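Long-range contacts in 3-oxoacyl-(acyl-carrier protein) synthase II (Thermus thermophilus, PDB 1J3N), which probably catalyses the condensation of an acyl chain with malonyl-ACP to give 3-oxoacyl-ACP in the elongation steps of fatty acid synthesis: residues Val5-Gly10 / Val235-Ala240; Gly276-Met281 / Lys317-Asp322. All blocks are in the same frame, centred on the assembly; numbering follows the deposited sequence.

Contact 1: residues Val5-Gly10 / Val235-Ala240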
# COMPACT_ATOMS: atom_id res chain seq x y z
N VAL A 5 0.99 -22.39 -2.66
CA VAL A 5 2.19 -22.69 -3.41
C VAL A 5 2.41 -21.74 -4.59
O VAL A 5 1.47 -21.16 -5.13
CB VAL A 5 2.15 -24.14 -3.95
CG1 VAL A 5 2.14 -25.12 -2.79
CG2 VAL A 5 0.93 -24.33 -4.84
N VAL A 6 3.68 -21.60 -4.96
CA VAL A 6 4.12 -20.75 -6.06
C VAL A 6 4.12 -21.61 -7.33
O VAL A 6 4.83 -22.61 -7.40
CB VAL A 6 5.57 -20.23 -5.80
CG1 VAL A 6 6.04 -19.36 -6.95
CG2 VAL A 6 5.61 -19.47 -4.49
N THR A 7 3.34 -21.20 -8.33
CA THR A 7 3.24 -21.96 -9.58
C THR A 7 3.61 -21.16 -10.82
O THR A 7 3.56 -21.68 -11.94
CB THR A 7 1.81 -22.48 -9.77
OG1 THR A 7 0.91 -21.37 -9.89
CG2 THR A 7 1.40 -23.36 -8.59
N GLY A 8 3.97 -19.90 -10.63
CA GLY A 8 4.34 -19.07 -11.76
C GLY A 8 5.35 -18.01 -11.37
O GLY A 8 5.20 -17.37 -10.34
N LEU A 9 6.37 -17.83 -12.20
CA LEU A 9 7.39 -16.83 -11.93
C LEU A 9 7.52 -15.90 -13.13
O LEU A 9 7.90 -16.32 -14.22
CB LEU A 9 8.74 -17.51 -11.63
CG LEU A 9 8.75 -18.53 -10.48
CD1 LEU A 9 10.06 -19.30 -10.49
CD2 LEU A 9 8.55 -17.82 -9.14
N GLY A 10 7.18 -14.64 -12.91
CA GLY A 10 7.28 -13.63 -13.96
C GLY A 10 8.37 -12.68 -13.52
O GLY A 10 8.16 -11.85 -12.64
N VAL A 235 6.49 -10.69 -10.48
CA VAL A 235 5.11 -11.07 -10.24
C VAL A 235 5.07 -12.59 -10.16
O VAL A 235 5.51 -13.30 -11.07
CB VAL A 235 4.17 -10.58 -11.37
CG1 VAL A 235 2.75 -11.09 -11.12
CG2 VAL A 235 4.16 -9.06 -11.40
N LEU A 236 4.57 -13.10 -9.03
CA LEU A 236 4.50 -14.53 -8.85
C LEU A 236 3.05 -14.96 -8.80
O LEU A 236 2.18 -14.20 -8.39
CB LEU A 236 5.20 -14.95 -7.55
CG LEU A 236 6.71 -14.67 -7.43
CD1 LEU A 236 6.97 -13.17 -7.21
CD2 LEU A 236 7.26 -15.45 -6.25
N VAL A 237 2.78 -16.18 -9.25
CA VAL A 237 1.43 -16.73 -9.21
C VAL A 237 1.33 -17.52 -7.90
O VAL A 237 2.01 -18.52 -7.74
CB VAL A 237 1.17 -17.69 -10.39
CG1 VAL A 237 -0.20 -18.35 -10.24
CG2 VAL A 237 1.24 -16.94 -11.72
N LEU A 238 0.53 -17.04 -6.95
CA LEU A 238 0.35 -17.77 -5.69
C LEU A 238 -0.95 -18.52 -5.89
O LEU A 238 -1.89 -18.00 -6.48
CB LEU A 238 0.26 -16.82 -4.50
CG LEU A 238 1.49 -15.96 -4.20
CD1 LEU A 238 1.35 -15.41 -2.78
CD2 LEU A 238 2.77 -16.77 -4.34
N GLU A 239 -1.02 -19.75 -5.39
CA GLU A 239 -2.18 -20.58 -5.61
C GLU A 239 -2.43 -21.54 -4.46
O GLU A 239 -1.49 -22.07 -3.86
CB GLU A 239 -1.93 -21.38 -6.89
CG GLU A 239 -3.14 -21.77 -7.73
CD GLU A 239 -2.72 -22.55 -8.98
OE1 GLU A 239 -1.64 -22.25 -9.54
OE2 GLU A 239 -3.47 -23.45 -9.41
N ALA A 240 -3.70 -21.77 -4.15
CA ALA A 240 -4.06 -22.70 -3.09
C ALA A 240 -3.55 -24.05 -3.60
O ALA A 240 -3.72 -24.37 -4.78
CB ALA A 240 -5.57 -22.73 -2.91

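Contact 2: residues Gly276-Met281 / Lys317-Asp322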
# COMPACT_ATOMS: atom_id res chain seq x y z
N GLY A 276 15.13 -5.02 14.63
CA GLY A 276 13.87 -5.18 13.92
C GLY A 276 13.90 -6.37 12.98
O GLY A 276 12.96 -7.17 12.91
N ALA A 277 15.00 -6.51 12.25
CA ALA A 277 15.17 -7.60 11.31
C ALA A 277 15.15 -8.94 12.04
O ALA A 277 14.57 -9.91 11.56
CB ALA A 277 16.48 -7.44 10.55
N ALA A 278 15.79 -9.00 13.20
CA ALA A 278 15.83 -10.23 13.99
C ALA A 278 14.40 -10.61 14.36
O ALA A 278 14.01 -11.77 14.30
CB ALA A 278 16.67 -10.02 15.26
N LEU A 279 13.61 -9.61 14.75
CA LEU A 279 12.23 -9.84 15.13
C LEU A 279 11.39 -10.35 13.96
O LEU A 279 10.60 -11.27 14.12
CB LEU A 279 11.64 -8.54 15.67
CG LEU A 279 10.17 -8.49 16.11
CD1 LEU A 279 9.87 -9.63 17.06
CD2 LEU A 279 9.90 -7.15 16.78
N ALA A 280 11.57 -9.75 12.78
CA ALA A 280 10.82 -10.17 11.59
C ALA A 280 11.20 -11.59 11.15
O ALA A 280 10.33 -12.37 10.75
CB ALA A 280 11.05 -9.18 10.45
N MET A 281 12.48 -11.94 11.21
CA MET A 281 12.89 -13.29 10.83
C MET A 281 12.31 -14.29 11.83
O MET A 281 11.81 -15.35 11.45
CB MET A 281 14.42 -13.44 10.79
CG MET A 281 15.10 -12.79 9.59
SD MET A 281 16.87 -13.15 9.53
CE MET A 281 17.51 -11.94 10.66
N LYS A 317 22.91 -13.79 13.13
CA LYS A 317 23.65 -14.47 14.19
C LYS A 317 22.82 -14.52 15.47
O LYS A 317 22.92 -15.46 16.25
CB LYS A 317 24.97 -13.75 14.47
CG LYS A 317 25.98 -13.81 13.34
CD LYS A 317 27.21 -12.97 13.66
CE LYS A 317 28.24 -13.04 12.54
NZ LYS A 317 29.42 -12.17 12.81
N ARG A 318 21.98 -13.51 15.67
CA ARG A 318 21.15 -13.46 16.86
C ARG A 318 20.02 -14.48 16.83
O ARG A 318 19.73 -15.13 17.85
CB ARG A 318 20.57 -12.06 17.06
CG ARG A 318 19.81 -11.90 18.37
CD ARG A 318 19.34 -10.47 18.61
NE ARG A 318 20.43 -9.50 18.60
CZ ARG A 318 20.85 -8.87 17.50
NH1 ARG A 318 20.27 -9.10 16.34
NH2 ARG A 318 21.85 -8.00 17.58
N VAL A 319 19.38 -14.63 15.68
CA VAL A 319 18.26 -15.56 15.53
C VAL A 319 18.69 -17.01 15.31
O VAL A 319 18.01 -17.93 15.74
CB VAL A 319 17.35 -15.15 14.35
CG1 VAL A 319 16.17 -16.11 14.24
CG2 VAL A 319 16.86 -13.73 14.53
N PHE A 320 19.81 -17.20 14.63
CA PHE A 320 20.27 -18.56 14.34
C PHE A 320 21.43 -19.08 15.20
O PHE A 320 21.81 -20.24 15.07
CB PHE A 320 20.61 -18.65 12.85
CG PHE A 320 19.41 -18.48 11.95
CD1 PHE A 320 18.56 -19.55 11.68
CD2 PHE A 320 19.11 -17.24 11.40
CE1 PHE A 320 17.44 -19.39 10.87
CE2 PHE A 320 17.99 -17.07 10.59
CZ PHE A 320 17.15 -18.15 10.32
N GLY A 321 21.97 -18.22 16.06
CA GLY A 321 23.06 -18.63 16.94
C GLY A 321 24.07 -19.60 16.35
O GLY A 321 24.71 -19.31 15.34
N ASP A 322 24.23 -20.76 17.00
CA ASP A 322 25.18 -21.77 16.56
C ASP A 322 24.94 -22.21 15.12
O ASP A 322 25.86 -22.70 14.46
CB ASP A 322 25.09 -23.02 17.46
CG ASP A 322 25.38 -22.71 18.92
OD1 ASP A 322 26.43 -22.11 19.21
OD2 ASP A 322 24.55 -23.10 19.77

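Contact 1: residues Val5-Gly10 / Val235-Ala240
The Glu239 carboxylate is reached by Thr7 at one oxygen and by charged or polar neighbours at the other. Thr7 OG1 donates to Glu239 OE1 over 2.7 Å, arriving nearly in line with the C-O bond, while OE2 takes a salt bridge from Arg247 and a hydrogen bond from His243. The two side chains cross at about a right angle; chi1 of 63° sets the Thr7 hydroxyl between its own backbone N and carbonyl carbon, where Thr7 OG1 also presses against Val237 CG1 at 3.2 Å.

The strands run antiparallel at 167°. Val5 with Glu239 and Gly10 with Val235 are hydrogen-bonded pairs, Val5 N lying 2.8 Å from Glu239 O. Between them the register slips: Thr7 and Gly8 share Val237, as in a beta bulge. Thr7 N donates to Val237 O at 3.0 Å, and Val237 N reaches Gly8 O at 2.9 Å from a position tilted 32° off the carbonyl plane. Gly8 N is buried without a partner.

One face of the sheet is apolar and lies under helix 163-176: Val6 CG2 meets Leu238 CD2 at 3.9 Å, and Leu9 CD2 meets Leu236 CD2 at 4.0 Å. Val235 and Val237 turn to the other face, against helix 70-86.

With a valine at Thr7, Glu239 OE1 would lose this donor and the carboxylate would probably be less firmly oriented toward Arg247 and His243. The buried charge is thus shared among several donors, which probably favours the ionised carboxylate at this end of the strand pair.

Contact 2: residues Gly276-Met281 / Lys317-Asp322
Val319 points at Ala278, and the closest packing between the two helices is made by a single methyl branch. With chi1 of -178° Val319 places CG1 anti to the backbone N and leaves CG2 beside it, directed across the interface: Val319 CG2 lies 3.8 Å from Ala278 CB and 3.5 Å from Ala278 O. The small alanine probably allows this approach, the CA atoms of Ala278 and Val319 being 6.1 Å apart.

Two longer side chains flank this pair. Met281 also leans toward the partner helix, and its CE comes to 4.3 Å from Val319 CG2. Met281 SD lies at the edge of the Phe320 ring, near the ring plane, 4.2 Å from Phe320 CE2. Val319 CG1 sits over the rim of one face of that ring, 4.2 Å above its plane, so methionine and valine approach the phenylalanine from different directions. Farther out, Arg318 bends at chi3 (-57°), bringing Arg318 NH1 to 3.9 Å from Ala278 CB; the guanidinium meets this methyl obliquely, and its NH2 makes a weak hydrogen bond to Glu273 O.

The contact is therefore one of shape, with apolar groups below and an arginine at the solvent-facing side. The axes of the short segments cross at 56° with a closest approach of 9.4 Å. Beneath them, Met281 and Phe320 both rest on Leu390 of strand 388-394, and Met281 also on Val402 of strand 399-406. Two helices side by side over a sheet are consistent with an outer helical layer in the C-terminal half of the layered thiolase fold.

Contact 1 lies in the core, with every touching residue buried, whereas contact 2 is farther from the chain centre and reaches the surface at its arginine. Their centres are 27 Å apart and their nearest atoms about 17 Å, so they do not touch. They share no helix or strand and belong to different halves of the synthase, N-terminal and C-terminal, but the mixed sheet connects them: strand 4-13 pairs with 253-262, which pairs with 399-406, on which helix 275-288 packs. The chemistry follows the elements joined. Contact 1 couples two strands by backbone hydrogen bonds and a buried carboxylate; contact 2 sets helix against helix through apolar packing.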